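Local coordinates for protein GH3 beta-N-acetylglucosaminidase (Paenibacillaceae, PDB 6K5J) that hydrolyses beta-N-acetylglucosaminides as a family 3 glycoside hydrolase, probably releasing terminal non-reducing N-acetylglucosamine, at residues A[12-17]-A[39-44]; A[411-416]-A[512-517]. One frame throughout, in Å; residues are numbered along the deposited sequence.

Interaction 1. Residues A[12-17]-A[39-44]; sequences TLKQKV and TEDHVG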
loop_
_atom_site.group_PDB
_atom_site.type_symbol
_atom_site.label_atom_id
_atom_site.label_comp_id
_atom_site.label_asym_id
_atom_site.label_seq_id
_atom_site.Cartn_x
_atom_site.Cartn_y
_atom_site.Cartn_z
ATOM N N THR A 12 10.146 28.625 17.291
ATOM C CA THR A 12 9.844 29.799 16.486
ATOM C C THR A 12 8.698 29.495 15.529
ATOM O O THR A 12 8.327 28.338 15.305
ATOM C CB THR A 12 11.067 30.230 15.687
ATOM O OG1 THR A 12 11.315 29.268 14.654
ATOM C CG2 THR A 12 12.289 30.317 16.596
ATOM N N LEU A 13 8.144 30.561 14.947
ATOM C CA LEU A 13 7.091 30.389 13.958
ATOM C C LEU A 13 7.564 29.534 12.790
ATOM O O LEU A 13 6.821 28.675 12.305
ATOM C CB LEU A 13 6.607 31.749 13.455
ATOM C CG LEU A 13 5.522 31.689 12.378
ATOM C CD1 LEU A 13 4.362 30.818 12.836
ATOM C CD2 LEU A 13 5.031 33.093 12.033
ATOM N N LYS A 14 8.795 29.754 12.319
ATOM C CA LYS A 14 9.284 28.963 11.195
ATOM C C LYS A 14 9.445 27.495 11.585
ATOM O O LYS A 14 9.200 26.599 10.766
ATOM C CB LYS A 14 10.608 29.532 10.677
ATOM C CG LYS A 14 10.450 30.485 9.494
ATOM C CD LYS A 14 11.789 30.757 8.794
ATOM C CE LYS A 14 12.288 29.533 8.000
ATOM N NZ LYS A 14 11.273 28.982 7.035
ATOM N N GLN A 15 9.863 27.223 12.825
ATOM C CA GLN A 15 9.936 25.835 13.277
ATOM C C GLN A 15 8.549 25.213 13.393
ATOM O O GLN A 15 8.370 24.028 13.096
ATOM C CB GLN A 15 10.644 25.744 14.620
ATOM C CG GLN A 15 12.143 25.893 14.586
ATOM C CD GLN A 15 12.704 25.927 15.993
ATOM O OE1 GLN A 15 12.316 26.773 16.803
ATOM N NE2 GLN A 15 13.589 24.988 16.302
ATOM N N LYS A 16 7.566 25.973 13.878
ATOM C CA LYS A 16 6.216 25.427 13.984
ATOM C C LYS A 16 5.663 25.096 12.609
ATOM O O LYS A 16 5.084 24.021 12.404
ATOM C CB LYS A 16 5.288 26.407 14.706
ATOM C CG LYS A 16 5.660 26.690 16.161
ATOM C CD LYS A 16 4.612 27.601 16.791
ATOM C CE LYS A 16 5.074 28.138 18.135
ATOM N NZ LYS A 16 4.046 29.041 18.722
ATOM N N VAL A 17 5.852 26.000 11.647
ATOM C CA VAL A 17 5.354 25.746 10.299
ATOM C C VAL A 17 6.064 24.540 9.700
ATOM O O VAL A 17 5.439 23.690 9.056
ATOM C CB VAL A 17 5.506 27.009 9.429
ATOM C CG1 VAL A 17 5.471 26.662 7.935
ATOM C CG2 VAL A 17 4.405 28.018 9.771
ATOM N N THR A 39 17.540 21.504 8.455
ATOM C CA THR A 39 18.205 22.553 9.232
ATOM C C THR A 39 17.678 23.946 8.912
ATOM O O THR A 39 17.635 24.802 9.799
ATOM C CB THR A 39 19.716 22.516 9.005
ATOM O OG1 THR A 39 20.013 22.905 7.659
ATOM C CG2 THR A 39 20.265 21.116 9.268
ATOM N N GLU A 40 17.273 24.203 7.674
ATOM C CA GLU A 40 16.808 25.535 7.313
ATOM C C GLU A 40 15.296 25.647 7.270
ATOM O O GLU A 40 14.750 26.673 7.672
ATOM C CB GLU A 40 17.400 25.949 5.966
ATOM C CG GLU A 40 18.923 25.930 6.011
ATOM C CD GLU A 40 19.563 26.359 4.711
ATOM O OE1 GLU A 40 18.850 26.916 3.847
ATOM O OE2 GLU A 40 20.787 26.140 4.556
ATOM N N ASP A 41 14.597 24.617 6.807
ATOM C CA ASP A 41 13.146 24.676 6.763
ATOM C C ASP A 41 12.487 23.982 7.947
ATOM O O ASP A 41 11.268 24.073 8.089
ATOM C CB ASP A 41 12.642 24.079 5.450
ATOM C CG ASP A 41 13.209 24.807 4.233
ATOM O OD1 ASP A 41 13.143 26.054 4.210
ATOM O OD2 ASP A 41 13.720 24.136 3.313
ATOM N N HIS A 42 13.261 23.306 8.791
ATOM C CA HIS A 42 12.758 22.745 10.047
ATOM C C HIS A 42 11.644 21.724 9.811
ATOM O O HIS A 42 10.687 21.643 10.588
ATOM C CB HIS A 42 12.274 23.851 10.998
ATOM C CG HIS A 42 13.225 25.004 11.135
ATOM N ND1 HIS A 42 14.408 24.915 11.839
ATOM C CD2 HIS A 42 13.162 26.275 10.667
ATOM C CE1 HIS A 42 15.033 26.079 11.797
ATOM N NE2 HIS A 42 14.298 26.923 11.095
ATOM N N VAL A 43 11.757 20.933 8.737
ATOM C CA VAL A 43 10.683 19.993 8.424
ATOM C C VAL A 43 10.471 19.023 9.585
ATOM O O VAL A 43 11.400 18.668 10.321
ATOM C CB VAL A 43 10.924 19.199 7.127
ATOM C CG1 VAL A 43 10.843 20.117 5.903
ATOM C CG2 VAL A 43 12.256 18.422 7.200
ATOM N N GLY A 44 9.230 18.580 9.737
ATOM C CA GLY A 44 8.873 17.702 10.836
ATOM C C GLY A 44 9.055 16.237 10.506
ATOM O O GLY A 44 9.174 15.401 11.409
HETATM O O HOH W 1 9.793 26.383 8.113
HETATM O O HOH W 2 10.287 22.202 13.148
#

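Interaction 2. Residues A[411-416]-A[512-517]; sequences ETLGYW and ALALVL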
loop_
_atom_site.group_PDB
_atom_site.type_symbol
_atom_site.label_atom_id
_atom_site.label_comp_id
_atom_site.label_asym_id
_atom_site.label_seq_id
_atom_site.Cartn_x
_atom_site.Cartn_y
_atom_site.Cartn_z
ATOM N N GLU A 411 11.320 -15.616 -6.722
ATOM C CA GLU A 411 10.587 -16.814 -6.299
ATOM C C GLU A 411 9.219 -16.838 -6.985
ATOM O O GLU A 411 8.165 -16.612 -6.382
ATOM C CB GLU A 411 10.465 -16.855 -4.779
ATOM C CG GLU A 411 11.797 -17.001 -4.037
ATOM C CD GLU A 411 12.446 -15.669 -3.683
ATOM O OE1 GLU A 411 11.967 -14.603 -4.129
ATOM O OE2 GLU A 411 13.440 -15.695 -2.933
ATOM N N THR A 412 9.268 -17.098 -8.290
ATOM C CA THR A 412 8.088 -17.181 -9.136
ATOM C C THR A 412 7.333 -18.482 -8.879
ATOM O O THR A 412 7.808 -19.383 -8.185
ATOM C CB THR A 412 8.492 -17.130 -10.612
ATOM O OG1 THR A 412 9.283 -18.292 -10.917
ATOM C CG2 THR A 412 9.300 -15.858 -10.914
ATOM N N LEU A 413 6.141 -18.590 -9.480
ATOM C CA LEU A 413 5.440 -19.867 -9.440
ATOM C C LEU A 413 6.300 -20.972 -10.043
ATOM O O LEU A 413 6.372 -22.086 -9.503
ATOM C CB LEU A 413 4.104 -19.759 -10.172
ATOM C CG LEU A 413 3.401 -21.107 -10.323
ATOM C CD1 LEU A 413 3.069 -21.663 -8.948
ATOM C CD2 LEU A 413 2.141 -20.948 -11.157
ATOM N N GLY A 414 6.976 -20.672 -11.157
ATOM C CA GLY A 414 7.848 -21.661 -11.771
ATOM C C GLY A 414 8.977 -22.073 -10.850
ATOM O O GLY A 414 9.336 -23.251 -10.785
ATOM N N TYR A 415 9.544 -21.106 -10.122
ATOM C CA TYR A 415 10.563 -21.396 -9.116
ATOM C C TYR A 415 10.080 -22.449 -8.123
ATOM O O TYR A 415 10.779 -23.431 -7.843
ATOM C CB TYR A 415 10.945 -20.100 -8.398
ATOM C CG TYR A 415 11.840 -20.277 -7.178
ATOM C CD1 TYR A 415 13.231 -20.271 -7.301
ATOM C CD2 TYR A 415 11.290 -20.443 -5.908
ATOM C CE1 TYR A 415 14.048 -20.432 -6.186
ATOM C CE2 TYR A 415 12.090 -20.595 -4.791
ATOM C CZ TYR A 415 13.470 -20.588 -4.938
ATOM O OH TYR A 415 14.267 -20.743 -3.831
ATOM N N TRP A 416 8.876 -22.268 -7.576
ATOM C CA TRP A 416 8.406 -23.216 -6.568
ATOM C C TRP A 416 8.023 -24.554 -7.188
ATOM O O TRP A 416 8.237 -25.610 -6.579
ATOM C CB TRP A 416 7.232 -22.622 -5.792
ATOM C CG TRP A 416 7.654 -21.474 -4.936
ATOM C CD1 TRP A 416 7.384 -20.159 -5.145
ATOM C CD2 TRP A 416 8.434 -21.541 -3.740
ATOM N NE1 TRP A 416 7.943 -19.394 -4.146
ATOM C CE2 TRP A 416 8.592 -20.222 -3.270
ATOM C CE3 TRP A 416 9.008 -22.591 -3.016
ATOM C CZ2 TRP A 416 9.294 -19.924 -2.099
ATOM C CZ3 TRP A 416 9.712 -22.297 -1.865
ATOM C CH2 TRP A 416 9.849 -20.970 -1.417
ATOM N N ALA A 512 2.576 -21.081 -1.875
ATOM C CA ALA A 512 1.285 -21.659 -1.523
ATOM C C ALA A 512 0.508 -22.054 -2.770
ATOM O O ALA A 512 -0.130 -23.111 -2.807
ATOM C CB ALA A 512 0.482 -20.662 -0.684
ATOM N N LEU A 513 0.552 -21.210 -3.801
ATOM C CA LEU A 513 -0.129 -21.545 -5.044
ATOM C C LEU A 513 0.425 -22.832 -5.641
ATOM O O LEU A 513 -0.337 -23.682 -6.113
ATOM C CB LEU A 513 0.008 -20.391 -6.033
ATOM C CG LEU A 513 -0.541 -20.632 -7.430
ATOM C CD1 LEU A 513 -2.055 -20.899 -7.366
ATOM C CD2 LEU A 513 -0.234 -19.415 -8.282
ATOM N N ALA A 514 1.754 -22.989 -5.640
ATOM C CA ALA A 514 2.351 -24.223 -6.140
ATOM C C ALA A 514 1.877 -25.423 -5.333
ATOM O O ALA A 514 1.565 -26.478 -5.900
ATOM C CB ALA A 514 3.880 -24.126 -6.102
ATOM N N LEU A 515 1.814 -25.282 -4.005
ATOM C CA LEU A 515 1.364 -26.396 -3.172
ATOM C C LEU A 515 -0.086 -26.769 -3.474
ATOM O O LEU A 515 -0.455 -27.944 -3.415
ATOM C CB LEU A 515 1.526 -26.053 -1.692
ATOM C CG LEU A 515 2.969 -25.850 -1.200
ATOM C CD1 LEU A 515 2.975 -25.215 0.175
ATOM C CD2 LEU A 515 3.744 -27.161 -1.173
ATOM N N VAL A 516 -0.928 -25.780 -3.775
ATOM C CA VAL A 516 -2.313 -26.079 -4.143
ATOM C C VAL A 516 -2.362 -26.827 -5.472
ATOM O O VAL A 516 -3.017 -27.872 -5.595
ATOM C CB VAL A 516 -3.143 -24.784 -4.201
ATOM C CG1 VAL A 516 -4.472 -25.029 -4.945
ATOM C CG2 VAL A 516 -3.397 -24.248 -2.806
ATOM N N LEU A 517 -1.678 -26.290 -6.489
ATOM C CA LEU A 517 -1.727 -26.845 -7.837
ATOM C C LEU A 517 -1.144 -28.248 -7.913
ATOM O O LEU A 517 -1.514 -29.011 -8.810
ATOM C CB LEU A 517 -0.972 -25.927 -8.806
ATOM C CG LEU A 517 -1.525 -24.519 -8.984
ATOM C CD1 LEU A 517 -0.670 -23.705 -9.960
ATOM C CD2 LEU A 517 -2.973 -24.592 -9.445
#

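Interaction 1. Residues A[12-17]-A[39-44]
Q15 and H42 meet because each turns CG away from its own carbonyl carbon and beside its backbone N, with chi1 -76° in Q15. Q15 then lays CG over one face of the H42 imidazole. CG is 3.8 Å from the centroid of the H42 ring and only 16° off the ring normal, which meets the definition of a CH-pi contact. The Q15 amide does not stack on the ring; their planes stand 65° apart. The amide oxygen OE1 is used within its own segment, where T12 and Q15 form a capping box at the start of helix 13-19. T12 N donates to Q15 OE1 over 2.9 Å, meeting a lone pair in the carbonyl plane. In return, Q15 N donates to T12 OG1 over 3.1 Å.

No direct hydrogen bond joins the two segments, and two waters do this work. One donates to K14 O and to D41 O, each over 2.7 Å, and accepts from K14 NZ. K14 can reach it because its chain bends at chi3 and chi4, which also carries K14 CE to 3.8 Å from E40 O. The second water donates to Q15 O over 2.6 Å and also to H42 O.

H42 has positive phi and is the first residue to leave helical geometry after helix 32-39, on the way to strand 45-47 of the TIM-barrel-type domain. Its ND1 is hydrogen-bonded to N75, while D41 forms a salt bridge with K306.

K14 NZ and D41 OD1, 4.5 Å apart, are too distant for a salt bridge, so any attraction between them is probably modest. One CH-pi contact and water-bridged carbonyls thus link the helix start to the loop, and the link is probably sensitive to loss of the waters.

Interaction 2. Residues A[411-416]-A[512-517]
L413 and W416, in the first turn of helix 413-419, pack against L513, A514 and L517 of helix 507-517, a helix-helix contact beside the mixed sheet of the C-terminal part of the chain. The interactions across it are apolar. L413, with CG anti to its backbone N (chi1 173°), sends both methyls to the partner helix. L413 CD2 lies 4.0 Å from L513 CD2 and also meets L517 CD1. L413 CD1 sits 3.9 Å from A514 CB. The L413 side chain crosses those of L513 and L517 at about a right angle. It also touches V392 and W394 of strand 390-396 and V452 and V454 of strand 450-455, so it lies between helix 507-517 and the sheet. Cutting L413 back to an alanine is likely to leave L513 CD2 and L517 CD1 without their methyl partner and a gap toward those strands.

The hydrogen bonds lie within each segment or go to other parts of the chain. T412 is the N-cap, its OG1 accepting from Y415 N over 2.9 Å; E426 bonds to T412 OG1 and G414 N.

W416 approaches with its CB while the indole leads away, one face lying against its neighbour Y415. The closest side-chain approach between 411-416 and 512-517 is W416 CB to A514 CB, at 3.7 Å.

How the interactions relate
From the N terminus, interaction 1 comes first: helix 13-19 meets the loop after helix 32-39, closing a short excursion of 21 residues that includes strand 21-23, a member of the same parallel sheet as strand 45-47. Interaction 2 opens only much later, at 411-416, and closes at 512-517 after 95 intervening residues, which include strands 424-430, 450-455 and 478-483 of the mixed sheet. The two loops are in series, neither nested nor crossing. The centres of interactions 1 and 2 lie about 51 Å apart, on opposite sides of the chain's centre. The nearest atoms of interactions 1 and 2 are about 34 Å apart. One is thus a local surface contact in the family 3 N-terminal domain, the other a buried long-range closure in the C-terminal part.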